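Local structure of endoglucanase (Thermotoga maritima, 1VHO) at residues 48-53 and 198-203; 73-78 and 145-150; 81-86 and 138-143; 174-179 and 226-231; 274-279 and 300-305. The protein probably acts as an aminopeptidase of the M42 family that works with two divalent metal cations per subunit, despite its name of endoglucanase. All blocks are in the same frame, centred on the assembly; numbering follows the deposited sequence.

Contact 1: residues 48-53 and 198-203; sequences GSLIGY and VVFSVQ
Ser49 OG is gripped from two directions: it accepts a hydrogen bond from Val202 N at 2.9 Å, with 165° at the hydrogen, and is also hydrogen-bonded to the carboxylate of Glu205, a predicted zinc ligand. The hydroxyl is put there by a first torsion of -67°, which sets OG beside its backbone N and opposite the carbonyl carbon, while Val202 CG2 packs against it at 3.4 Å. An alanine here is likely to leave Val202 N without its acceptor and Glu205 without a second-shell partner, so that its carboxylate could turn more freely. Beyond this junction the segments pair as antiparallel strands. Leu50 and Phe200 exchange two backbone bonds, of which Phe200 N to Leu50 O is the straighter, at 2.9 Å and 174°; Gly52 and Val198 do the same, with Gly52 N to Val198 O at 2.8 Å. Side chains leave in alternation. Leu50 and Phe200 lie alongside each other, Leu50 CD2 being 4.2 Å from ring atom CD1 of Phe200, under helices 25-35 and 171-187. On the other face Ile51 CG1 rests 3.8 Å from Val199 CG2, where helix 208-213 covers the sheet. Helices on both faces of a mixed sheet, with a strand end leading into the predicted proton acceptor Glu204 and zinc ligand Glu205, mark the catalytic domain of zinc exopeptidases.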
# COMPACT_ATOMS: atom_id res chain seq x y z
N GLY A 48 8.85 -12.91 1.68
CA GLY A 48 8.16 -12.28 2.79
C GLY A 48 6.73 -11.82 2.51
O GLY A 48 6.14 -11.19 3.41
N SER A 49 6.15 -12.21 1.39
CA SER A 49 4.76 -11.83 1.08
C SER A 49 3.84 -12.70 1.90
O SER A 49 4.26 -13.80 2.36
CB SER A 49 4.43 -11.94 -0.39
OG SER A 49 5.13 -11.02 -1.22
N LEU A 50 2.62 -12.27 2.17
CA LEU A 50 1.68 -13.03 2.95
C LEU A 50 0.42 -13.33 2.13
O LEU A 50 -0.10 -12.42 1.46
CB LEU A 50 1.31 -12.25 4.23
CG LEU A 50 0.25 -12.88 5.12
CD1 LEU A 50 0.83 -14.01 5.97
CD2 LEU A 50 -0.36 -11.83 6.07
N ILE A 51 -0.01 -14.58 2.09
CA ILE A 51 -1.23 -14.96 1.36
C ILE A 51 -2.24 -15.54 2.33
O ILE A 51 -1.93 -16.54 3.03
CB ILE A 51 -0.99 -15.94 0.20
CG1 ILE A 51 -0.18 -15.29 -0.91
CG2 ILE A 51 -2.36 -16.41 -0.38
CD1 ILE A 51 1.32 -15.16 -0.69
N GLY A 52 -3.39 -14.89 2.51
CA GLY A 52 -4.41 -15.41 3.45
C GLY A 52 -5.31 -16.34 2.61
O GLY A 52 -5.69 -15.89 1.49
N TYR A 53 -5.68 -17.49 3.11
CA TYR A 53 -6.55 -18.39 2.33
C TYR A 53 -7.85 -18.67 3.05
O TYR A 53 -7.86 -19.08 4.22
CB TYR A 53 -5.82 -19.70 2.01
CG TYR A 53 -6.70 -20.78 1.43
CD1 TYR A 53 -7.39 -20.56 0.24
CD2 TYR A 53 -6.88 -22.01 2.06
CE1 TYR A 53 -8.20 -21.52 -0.32
CE2 TYR A 53 -7.69 -23.00 1.50
CZ TYR A 53 -8.33 -22.74 0.31
OH TYR A 53 -9.16 -23.67 -0.28
N VAL A 198 -6.02 -13.91 -0.57
CA VAL A 198 -5.74 -12.47 -0.37
C VAL A 198 -4.25 -12.31 -0.28
O VAL A 198 -3.62 -12.82 0.67
CB VAL A 198 -6.53 -11.98 0.84
CG1 VAL A 198 -6.32 -10.51 1.03
CG2 VAL A 198 -8.04 -12.24 0.64
N VAL A 199 -3.67 -11.52 -1.19
CA VAL A 199 -2.22 -11.44 -1.28
C VAL A 199 -1.64 -10.05 -0.96
O VAL A 199 -2.02 -9.05 -1.56
CB VAL A 199 -1.82 -11.81 -2.72
CG1 VAL A 199 -0.30 -11.79 -2.91
CG2 VAL A 199 -2.43 -13.15 -3.14
N PHE A 200 -0.77 -10.04 0.03
CA PHE A 200 -0.06 -8.85 0.50
C PHE A 200 1.39 -9.00 0.04
O PHE A 200 2.23 -9.67 0.67
CB PHE A 200 -0.18 -8.74 2.03
CG PHE A 200 -1.59 -8.73 2.56
CD1 PHE A 200 -2.23 -9.92 2.88
CD2 PHE A 200 -2.29 -7.54 2.71
CE1 PHE A 200 -3.54 -9.92 3.37
CE2 PHE A 200 -3.61 -7.52 3.16
CZ PHE A 200 -4.23 -8.73 3.51
N SER A 201 1.73 -8.39 -1.08
CA SER A 201 3.00 -8.49 -1.73
C SER A 201 4.08 -7.51 -1.29
O SER A 201 3.86 -6.30 -1.28
CB SER A 201 2.79 -8.23 -3.26
OG SER A 201 3.92 -8.65 -3.99
N VAL A 202 5.28 -8.09 -1.07
CA VAL A 202 6.41 -7.22 -0.71
C VAL A 202 7.14 -6.79 -1.97
O VAL A 202 6.92 -7.30 -3.08
CB VAL A 202 7.36 -7.91 0.27
CG1 VAL A 202 6.63 -8.24 1.56
CG2 VAL A 202 7.93 -9.19 -0.38
N GLN A 203 8.07 -5.85 -1.85
CA GLN A 203 8.76 -5.32 -2.99
C GLN A 203 9.58 -6.31 -3.82
O GLN A 203 9.58 -6.19 -5.05
CB GLN A 203 9.72 -4.19 -2.54
CG GLN A 203 10.02 -3.22 -3.69
CD GLN A 203 11.45 -3.38 -4.16
OE1 GLN A 203 12.19 -4.16 -3.56
NE2 GLN A 203 11.81 -2.66 -5.21

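Contact 2: residues 73-78 and 145-150; sequences FVVSKV and RGVRVG. Unlike the reference sequence in segment 145-150: Gly146 (reference Asp). With SO4 (sulfate ion), chain E.
A small antiparallel sheet, apart from the catalytic one, takes in this contact, in which the loop 145-150 runs up to Val75 of strand 73-79 just before becoming the neighbouring strand 152-155. The single hydrogen bond between the segments goes from Gly150 N to Val75 O, at 2.9 Å and 167°, the donor lying 15° off the carbonyl plane. Val149 CA approaches the same oxygen at 3.5 Å in a CA-H...O contact. Gly150 adopts a positive phi of 101°, where a side chain would press on the preceding carbonyl, and its CA is met by Val74 CG2 at 3.8 Å. Pairing continues beyond the loop through Asp151 and Ala153, so the contact is the lead-in to a strand of the six-stranded sheet that M42 peptidases carry beside the catalytic domain. Side chains fill the angle between loop and strand. Val75 CG2, beside its backbone N, meets Val147 CG1 at 3.6 Å, the side chains crossing at a slant, and Val75 CB comes to 3.4 Å from Arg148 O. Further out, Val149 CG2 lies over the chain at Lys77, 4.0 Å from Lys77 CA. At the far end of the loop a sulfate ion, probably from the crystallisation liquor, sits at the edge of the Arg145 guanidinium; Arg145 NH2 to sulfate O4 is a weak bond of 3.4 Å.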
# COMPACT_ATOMS: atom_id res chain seq x y z
N PHE A 73 14.85 5.23 2.73
CA PHE A 73 16.18 5.72 2.33
C PHE A 73 17.24 4.94 3.11
O PHE A 73 17.00 4.44 4.21
CB PHE A 73 16.38 7.22 2.75
CG PHE A 73 15.34 8.15 2.23
CD1 PHE A 73 15.46 8.78 1.02
CD2 PHE A 73 14.20 8.41 3.01
CE1 PHE A 73 14.48 9.65 0.54
CE2 PHE A 73 13.21 9.25 2.52
CZ PHE A 73 13.35 9.90 1.31
N VAL A 74 18.43 4.85 2.52
CA VAL A 74 19.54 4.21 3.22
C VAL A 74 20.67 5.23 3.37
O VAL A 74 20.83 6.06 2.46
CB VAL A 74 20.04 2.95 2.43
CG1 VAL A 74 20.46 3.32 1.01
CG2 VAL A 74 21.17 2.31 3.21
N VAL A 75 21.38 5.22 4.48
CA VAL A 75 22.50 6.16 4.64
C VAL A 75 23.60 5.60 3.70
O VAL A 75 23.97 4.43 3.88
CB VAL A 75 23.00 6.20 6.07
CG1 VAL A 75 24.29 7.00 6.19
CG2 VAL A 75 21.90 6.84 6.97
N SER A 76 23.98 6.36 2.69
CA SER A 76 24.99 5.82 1.77
C SER A 76 26.37 6.37 2.05
O SER A 76 27.36 5.78 1.62
CB SER A 76 24.58 6.22 0.34
OG SER A 76 24.41 7.62 0.31
N LYS A 77 26.45 7.48 2.77
CA LYS A 77 27.75 8.09 3.03
C LYS A 77 27.70 8.98 4.25
O LYS A 77 26.69 9.66 4.48
CB LYS A 77 28.05 8.95 1.78
CG LYS A 77 29.33 9.73 1.80
CD LYS A 77 29.64 10.34 0.43
CE LYS A 77 28.56 11.33 0.03
NZ LYS A 77 29.03 12.36 -0.94
N VAL A 78 28.74 8.86 5.07
CA VAL A 78 28.84 9.70 6.26
C VAL A 78 30.11 10.55 6.12
O VAL A 78 31.19 9.98 6.25
CB VAL A 78 28.84 8.91 7.56
CG1 VAL A 78 29.30 9.76 8.75
CG2 VAL A 78 27.46 8.34 7.86
N ARG A 145 23.08 9.94 19.04
CA ARG A 145 24.25 9.11 18.90
C ARG A 145 24.51 8.88 17.40
O ARG A 145 23.83 9.48 16.56
CB ARG A 145 24.14 7.76 19.59
CG ARG A 145 23.33 7.64 20.84
CD ARG A 145 23.96 6.95 21.99
NE ARG A 145 24.80 5.79 21.77
CZ ARG A 145 24.81 4.77 22.64
NH1 ARG A 145 24.05 4.84 23.73
NH2 ARG A 145 25.58 3.71 22.44
N GLY A 146 25.39 7.96 17.08
CA GLY A 146 25.69 7.70 15.68
C GLY A 146 24.49 7.33 14.81
O GLY A 146 23.30 7.24 15.10
N VAL A 147 24.82 7.28 13.54
CA VAL A 147 24.05 6.89 12.38
C VAL A 147 25.15 6.25 11.53
O VAL A 147 26.30 6.73 11.69
CB VAL A 147 23.29 8.01 11.72
CG1 VAL A 147 23.08 7.78 10.23
CG2 VAL A 147 21.90 8.22 12.35
N ARG A 148 24.92 5.14 10.86
CA ARG A 148 25.99 4.52 10.08
C ARG A 148 25.54 4.22 8.66
O ARG A 148 24.36 4.08 8.37
CB ARG A 148 26.40 3.16 10.67
CG ARG A 148 27.07 3.15 12.02
CD ARG A 148 26.48 2.05 12.89
NE ARG A 148 26.57 0.71 12.32
CZ ARG A 148 25.59 -0.18 12.24
NH1 ARG A 148 24.36 0.09 12.67
NH2 ARG A 148 25.80 -1.39 11.72
N VAL A 149 26.55 4.01 7.81
CA VAL A 149 26.26 3.64 6.43
C VAL A 149 25.41 2.37 6.52
O VAL A 149 25.75 1.52 7.33
CB VAL A 149 27.56 3.42 5.64
CG1 VAL A 149 27.31 2.65 4.35
CG2 VAL A 149 28.16 4.81 5.28
N GLY A 150 24.31 2.28 5.77
CA GLY A 150 23.49 1.06 5.88
C GLY A 150 22.25 1.25 6.75
O GLY A 150 21.32 0.43 6.64
S SO4 E . 27.33 5.22 18.92
O1 SO4 E . 25.90 5.55 19.22
O2 SO4 E . 27.42 4.63 17.54
O3 SO4 E . 28.14 6.47 19.00
O4 SO4 E . 27.82 4.22 19.93

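Contact 3: residues 81-86 and 138-143; sequences QFARLE and VDLSLC
Ala83 CB is pressed tightly onto Leu140 CD1 at 3.4 Å and touches Val138 CG2 at 4.2 Å; Leu85 CD1 extends this apolar patch along Val138 CG1. Leu140 reaches the methyl with a first torsion of -93°, off the staggered values. Around this centre the segments pair antiparallel: Ala83 and Val138 exchange two backbone bonds, Phe82 faces Asp139 in a non-hydrogen-bonded pair, and strand 137-139 is the outermost on this side of the six-stranded sheet. Segment 138-143 then turns into a short 3-10 segment, and Leu140 N reaches back to Gln81 O at 2.7 Å. The Gln81 chain runs across the Phe82 ring, CG lying 3.5 Å above its plane, over the centre. The polar edge gathers on Asp139 OD1, which takes Gln81 NE2 at 3.0 Å, almost straight at 176°; OD1 lies in the amide plane of Gln81, while the nitrogen comes to its syn side, somewhat out of the carboxylate plane. Ser141 N arrives on the anti side, completing an Asx turn, and Ser141 OG comes from above the carboxylate plane at 2.7 Å. Asp139 OD2 accepts from Ala118 N. An alanine in place of Asp139 would probably leave the Gln81 amide and the turn at Ser141 without their shared acceptor.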
# COMPACT_ATOMS: atom_id res chain seq x y z
N GLN A 81 30.04 16.28 9.14
CA GLN A 81 28.81 16.19 9.94
C GLN A 81 27.60 15.86 9.09
O GLN A 81 26.48 15.87 9.61
CB GLN A 81 28.59 17.50 10.72
CG GLN A 81 28.25 18.68 9.86
CD GLN A 81 28.24 20.00 10.60
OE1 GLN A 81 29.21 20.74 10.46
NE2 GLN A 81 27.16 20.39 11.29
N PHE A 82 27.75 15.55 7.80
CA PHE A 82 26.57 15.29 6.98
C PHE A 82 26.44 13.86 6.48
O PHE A 82 27.35 13.25 5.90
CB PHE A 82 26.48 16.28 5.81
CG PHE A 82 26.56 17.73 6.23
CD1 PHE A 82 25.51 18.34 6.89
CD2 PHE A 82 27.71 18.48 5.99
CE1 PHE A 82 25.58 19.65 7.32
CE2 PHE A 82 27.80 19.78 6.42
CZ PHE A 82 26.73 20.39 7.07
N ALA A 83 25.29 13.23 6.76
CA ALA A 83 25.04 11.87 6.26
C ALA A 83 24.16 12.01 5.02
O ALA A 83 23.11 12.69 5.03
CB ALA A 83 24.37 10.97 7.26
N ARG A 84 24.55 11.33 3.94
CA ARG A 84 23.78 11.38 2.72
C ARG A 84 22.77 10.22 2.66
O ARG A 84 23.14 9.13 3.07
CB ARG A 84 24.72 11.25 1.49
CG ARG A 84 23.89 11.05 0.22
CD ARG A 84 24.76 10.80 -0.99
NE ARG A 84 25.30 12.04 -1.54
CZ ARG A 84 26.31 12.05 -2.40
NH1 ARG A 84 26.88 10.89 -2.78
NH2 ARG A 84 26.77 13.20 -2.86
N LEU A 85 21.55 10.46 2.20
CA LEU A 85 20.55 9.40 2.12
C LEU A 85 20.18 9.12 0.65
O LEU A 85 19.99 10.09 -0.08
CB LEU A 85 19.23 9.83 2.80
CG LEU A 85 19.30 10.18 4.29
CD1 LEU A 85 17.90 10.55 4.79
CD2 LEU A 85 19.84 9.01 5.09
N GLU A 86 20.06 7.87 0.28
CA GLU A 86 19.66 7.47 -1.05
C GLU A 86 18.35 6.68 -0.97
O GLU A 86 18.23 5.86 -0.08
CB GLU A 86 20.75 6.55 -1.68
CG GLU A 86 21.94 7.41 -2.06
CD GLU A 86 22.96 6.75 -2.94
OE1 GLU A 86 23.89 7.47 -3.36
OE2 GLU A 86 22.86 5.53 -3.21
N VAL A 138 21.13 14.62 6.18
CA VAL A 138 20.73 14.99 7.54
C VAL A 138 22.02 15.46 8.22
O VAL A 138 23.10 14.98 7.80
CB VAL A 138 20.01 13.93 8.36
CG1 VAL A 138 18.62 13.69 7.73
CG2 VAL A 138 20.78 12.63 8.52
N ASP A 139 21.91 16.43 9.10
CA ASP A 139 23.05 16.99 9.83
C ASP A 139 23.25 16.15 11.09
O ASP A 139 22.42 16.20 12.02
CB ASP A 139 22.77 18.47 10.15
CG ASP A 139 23.95 19.22 10.77
OD1 ASP A 139 24.75 18.59 11.49
OD2 ASP A 139 23.99 20.45 10.57
N LEU A 140 24.28 15.34 11.11
CA LEU A 140 24.63 14.42 12.19
C LEU A 140 24.90 15.06 13.53
O LEU A 140 24.73 14.41 14.58
CB LEU A 140 25.84 13.58 11.79
CG LEU A 140 25.61 12.22 11.14
CD1 LEU A 140 24.25 12.08 10.48
CD2 LEU A 140 26.73 11.94 10.15
N SER A 141 25.24 16.36 13.57
CA SER A 141 25.49 17.01 14.85
C SER A 141 24.19 17.15 15.62
O SER A 141 24.24 17.51 16.80
CB SER A 141 26.17 18.37 14.63
OG SER A 141 25.25 19.25 14.05
N LEU A 142 23.04 16.96 14.99
CA LEU A 142 21.74 17.02 15.60
C LEU A 142 21.29 15.67 16.15
O LEU A 142 20.25 15.63 16.82
CB LEU A 142 20.66 17.52 14.62
CG LEU A 142 20.83 18.98 14.18
CD1 LEU A 142 19.88 19.37 13.08
CD2 LEU A 142 20.70 19.94 15.36
N CYS A 143 21.99 14.57 15.90
CA CYS A 143 21.52 13.30 16.42
C CYS A 143 22.05 13.02 17.83
O CYS A 143 23.11 13.47 18.22
CB CYS A 143 21.89 12.08 15.57
SG CYS A 143 21.89 12.28 13.83

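Contact 4: residues 174-179 and 226-231; sequences RASCGV and MDVTFA
Helix-on-sheet packing at the heart of the catalytic domain joins Ser176 and Val179 of helix 171-187 to Met226, a selenomethionine, on strand 222-229. The segment axes pass 8.0 Å apart, at 134° between their directions, and the two are joined by van der Waals contact and one water, with no direct hydrogen bond. Ser176 carries the contact: its CB lies 3.6 Å from Met226 CB, and OG touches the same carbon at 3.5 Å. This small residue lets the helix come close to the backbone of the strand. With OG beside its own backbone N (chi1 -65°), the hydroxyl meets a water at 2.8 Å, which in turn donates to Asp227 O at 2.9 Å, a second partner for a carbonyl already paired with Ile303 of the neighbouring strand. In the alpha/beta/alpha sandwich of these peptidases the strand also bears a predicted metal ligand, Asp227, whose CB points away from the helix and which forms a salt bridge through OD1 with Arg281. Met226 folds back at its second and third torsions; its selenium thereby comes to 4.0 Å from Val179 CG1, the two side chains crossing. Leu323 of helix 317-333 packs against both of these side chains.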
# COMPACT_ATOMS: atom_id res chain seq x y z
N ARG A 174 -0.97 1.12 2.03
CA ARG A 174 -1.61 0.66 3.28
C ARG A 174 -3.14 0.75 3.26
O ARG A 174 -3.80 -0.10 3.89
CB ARG A 174 -1.02 1.32 4.50
CG ARG A 174 0.51 1.13 4.71
CD ARG A 174 0.88 -0.30 5.15
NE ARG A 174 2.30 -0.48 4.86
CZ ARG A 174 3.33 0.14 5.43
NH1 ARG A 174 3.17 1.01 6.43
NH2 ARG A 174 4.55 -0.08 4.88
N ALA A 175 -3.72 1.68 2.51
CA ALA A 175 -5.20 1.72 2.46
C ALA A 175 -5.69 0.45 1.78
O ALA A 175 -6.68 -0.13 2.25
CB ALA A 175 -5.68 2.94 1.67
N SER A 176 -4.98 -0.05 0.76
CA SER A 176 -5.36 -1.27 0.08
C SER A 176 -5.20 -2.51 0.97
O SER A 176 -6.00 -3.45 0.92
CB SER A 176 -4.50 -1.45 -1.19
OG SER A 176 -4.80 -0.39 -2.13
N CYS A 177 -4.15 -2.52 1.79
CA CYS A 177 -3.95 -3.58 2.77
C CYS A 177 -5.20 -3.55 3.70
O CYS A 177 -5.72 -4.63 3.97
CB CYS A 177 -2.70 -3.32 3.67
SG CYS A 177 -1.18 -3.59 2.66
N GLY A 178 -5.63 -2.41 4.12
CA GLY A 178 -6.80 -2.22 5.00
C GLY A 178 -8.06 -2.81 4.30
O GLY A 178 -8.86 -3.51 4.92
N VAL A 179 -8.23 -2.53 3.01
CA VAL A 179 -9.40 -3.08 2.28
C VAL A 179 -9.38 -4.61 2.35
O VAL A 179 -10.37 -5.27 2.70
CB VAL A 179 -9.33 -2.73 0.77
CG1 VAL A 179 -10.43 -3.54 -0.00
CG2 VAL A 179 -9.48 -1.26 0.50
N MSE A 226 -5.57 -4.21 -6.32
CA MSE A 226 -5.90 -2.97 -5.65
C MSE A 226 -4.89 -1.88 -6.02
O MSE A 226 -3.69 -2.18 -6.05
CB MSE A 226 -5.75 -3.16 -4.13
CG MSE A 226 -6.62 -4.21 -3.48
SE MSE A 226 -8.44 -3.61 -3.45
CE MSE A 226 -9.07 -4.38 -5.09
N ASP A 227 -5.35 -0.65 -6.05
CA ASP A 227 -4.43 0.45 -6.29
C ASP A 227 -5.08 1.69 -5.67
O ASP A 227 -6.09 1.57 -4.96
CB ASP A 227 -4.20 0.66 -7.79
CG ASP A 227 -2.84 1.26 -8.12
OD1 ASP A 227 -2.18 1.88 -7.25
OD2 ASP A 227 -2.40 1.12 -9.28
N VAL A 228 -4.45 2.84 -5.85
CA VAL A 228 -5.03 4.09 -5.36
C VAL A 228 -5.00 5.08 -6.54
O VAL A 228 -4.20 4.86 -7.47
CB VAL A 228 -4.29 4.73 -4.17
CG1 VAL A 228 -4.50 3.87 -2.90
CG2 VAL A 228 -2.80 4.81 -4.50
N THR A 229 -5.86 6.08 -6.48
CA THR A 229 -5.84 7.07 -7.58
C THR A 229 -6.41 8.39 -7.09
O THR A 229 -7.05 8.51 -6.06
CB THR A 229 -6.77 6.55 -8.71
OG1 THR A 229 -6.57 7.30 -9.91
CG2 THR A 229 -8.25 6.71 -8.31
N PHE A 230 -6.31 9.43 -7.92
CA PHE A 230 -7.04 10.68 -7.58
C PHE A 230 -7.12 11.51 -8.86
O PHE A 230 -8.19 11.68 -9.42
CB PHE A 230 -6.48 11.48 -6.43
CG PHE A 230 -7.48 12.47 -5.86
CD1 PHE A 230 -8.65 12.02 -5.27
CD2 PHE A 230 -7.24 13.83 -5.96
CE1 PHE A 230 -9.59 12.94 -4.79
CE2 PHE A 230 -8.19 14.75 -5.50
CZ PHE A 230 -9.36 14.30 -4.92
N ALA A 231 -5.94 11.94 -9.31
CA ALA A 231 -5.89 12.78 -10.52
C ALA A 231 -6.04 11.97 -11.79
O ALA A 231 -5.85 10.76 -11.86
CB ALA A 231 -4.57 13.53 -10.54
O HOH W 1 -7.35 -0.33 -3.20

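Contact 5: residues 274-279 and 300-305; sequences QEEAVG and LISIPL
Glu276 and Ser302 face each other without touching directly: Glu276 OE2 and Ser302 OG stand 3.7 Å apart, and two waters bridge them. The first water donates to Glu276 OE2 at 2.6 Å and accepts from Ser302 OG at 2.8 Å; the second donates to both, reaching Glu276 OE2 at 2.8 Å. Thus the serine proton is committed to the first water, while the carboxylate oxygen collects a hydrogen from each. Glu276 sets out between its backbone N and carbonyl carbon (chi1 68°) and then runs straight, which brings the carboxylate over strand 247-249 toward Ser302; its other oxygen, OE1, bonds to Thr229 OG1. Gln274 likewise extends, but its amide crosses Pro304 obliquely, with NE2 3.6 Å from ring atom CG. That amide nitrogen has its hydrogen-bonding partners elsewhere, in the carbonyls of Gly245 and Glu241. At the opposite end Leu300 CD2 comes against the backbone of Gly279, 3.7 Å from its carbonyl carbon, and Gly279 holds a positive phi of 91° where the chain swings past Glu276. The two strands are not hydrogen-bonded partners: strand 247-249 lies between them, bonded to Gln274 and Glu276 on one side and to Leu300 on the other. The waters join Glu276 and Ser302 across it, over the face on which Asp227 also lies, so the water-mediated bridge is probably part of the second shell of a site predicted to hold zinc, beside the outermost strand, 274-276, of the mixed sheet typical of zinc exopeptidases.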
# COMPACT_ATOMS: atom_id res chain seq x y z
N GLN A 274 -16.98 4.90 -8.62
CA GLN A 274 -16.51 5.97 -9.51
C GLN A 274 -15.76 5.23 -10.61
O GLN A 274 -15.65 4.00 -10.49
CB GLN A 274 -15.55 6.91 -8.75
CG GLN A 274 -16.25 7.72 -7.69
CD GLN A 274 -15.37 8.68 -6.95
OE1 GLN A 274 -15.31 9.84 -7.34
NE2 GLN A 274 -14.70 8.28 -5.84
N GLU A 275 -15.28 5.90 -11.67
CA GLU A 275 -14.56 5.14 -12.66
C GLU A 275 -13.45 6.00 -13.27
O GLU A 275 -13.42 7.20 -13.08
CB GLU A 275 -15.48 4.56 -13.72
CG GLU A 275 -15.91 5.53 -14.79
CD GLU A 275 -16.76 6.67 -14.30
OE1 GLU A 275 -16.29 7.83 -14.40
OE2 GLU A 275 -17.89 6.44 -13.84
N GLU A 276 -12.52 5.35 -13.93
CA GLU A 276 -11.42 6.08 -14.58
C GLU A 276 -11.07 5.34 -15.86
O GLU A 276 -11.16 4.11 -15.91
CB GLU A 276 -10.25 6.26 -13.62
CG GLU A 276 -9.52 4.98 -13.24
CD GLU A 276 -8.51 5.22 -12.11
OE1 GLU A 276 -8.10 6.38 -11.88
OE2 GLU A 276 -8.17 4.27 -11.42
N ALA A 277 -10.70 6.04 -16.92
CA ALA A 277 -10.41 5.43 -18.20
C ALA A 277 -9.26 4.43 -18.15
O ALA A 277 -9.31 3.45 -18.86
CB ALA A 277 -10.07 6.50 -19.26
N VAL A 278 -8.18 4.72 -17.42
CA VAL A 278 -7.10 3.74 -17.38
C VAL A 278 -6.83 3.37 -15.92
O VAL A 278 -7.43 2.42 -15.40
CB VAL A 278 -5.83 4.25 -18.07
CG1 VAL A 278 -4.67 3.27 -17.92
CG2 VAL A 278 -6.07 4.51 -19.56
N GLY A 279 -6.06 4.16 -15.21
CA GLY A 279 -5.73 3.89 -13.82
C GLY A 279 -4.46 3.06 -13.68
O GLY A 279 -3.86 2.59 -14.65
N LEU A 300 -9.02 -3.93 -12.09
CA LEU A 300 -8.25 -2.99 -11.29
C LEU A 300 -9.25 -2.09 -10.57
O LEU A 300 -10.16 -1.53 -11.18
CB LEU A 300 -7.36 -2.09 -12.14
CG LEU A 300 -6.59 -0.99 -11.34
CD1 LEU A 300 -5.43 -1.71 -10.63
CD2 LEU A 300 -6.09 0.03 -12.34
N ILE A 301 -9.19 -2.04 -9.24
CA ILE A 301 -10.11 -1.20 -8.46
C ILE A 301 -9.24 -0.37 -7.50
O ILE A 301 -8.42 -0.95 -6.79
CB ILE A 301 -11.20 -1.95 -7.72
CG1 ILE A 301 -11.99 -2.88 -8.67
CG2 ILE A 301 -12.20 -0.98 -7.08
CD1 ILE A 301 -12.96 -3.80 -8.04
N SER A 302 -9.51 0.91 -7.43
CA SER A 302 -8.72 1.84 -6.66
C SER A 302 -9.46 2.63 -5.60
O SER A 302 -10.64 2.95 -5.75
CB SER A 302 -8.08 2.91 -7.62
OG SER A 302 -7.18 2.23 -8.51
N ILE A 303 -8.69 2.96 -4.55
CA ILE A 303 -9.21 3.82 -3.48
C ILE A 303 -8.78 5.27 -3.76
O ILE A 303 -7.59 5.51 -4.04
CB ILE A 303 -8.59 3.34 -2.14
CG1 ILE A 303 -9.21 2.00 -1.70
CG2 ILE A 303 -8.80 4.41 -1.05
CD1 ILE A 303 -10.71 2.00 -1.45
N PRO A 304 -9.69 6.23 -3.75
CA PRO A 304 -9.36 7.64 -3.97
C PRO A 304 -8.40 8.10 -2.87
O PRO A 304 -8.62 7.77 -1.69
CB PRO A 304 -10.67 8.41 -3.78
CG PRO A 304 -11.72 7.34 -4.11
CD PRO A 304 -11.14 6.08 -3.47
N LEU A 305 -7.33 8.74 -3.28
CA LEU A 305 -6.36 9.22 -2.25
C LEU A 305 -5.95 10.61 -2.63
O LEU A 305 -5.68 10.90 -3.80
CB LEU A 305 -5.22 8.20 -2.23
CG LEU A 305 -4.04 8.46 -1.30
CD1 LEU A 305 -3.35 7.11 -1.04
CD2 LEU A 305 -3.03 9.44 -1.90
O HOH W 2 -8.93 1.91 -10.65
O HOH W 3 -5.56 3.74 -10.54

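How the contacts relate
Contacts 1, 4 and 5 belong to the mixed sheet of the catalytic domain and contacts 2 and 3 to the smaller antiparallel sheet, far from it: the centres of contacts 3 and 5 lie about 39 Å apart. Contacts 1, 4 and 5 are buried, contact 4 deepest; contact 3 is buried too, though far from the centre, and contact 2 only partly. In contact 4, strand 222-229 is the sheet neighbour of 297-304 in contact 5; contact 1 meets contact 4 where Phe200 packs on Cys177 O. Strands 73-79 and 82-87 are likewise neighbours, linking contacts 2 and 3. Backbone pairing dominates contacts 1 and 3, side chains and water serve contacts 4 and 5, and contact 2 is the mixed case.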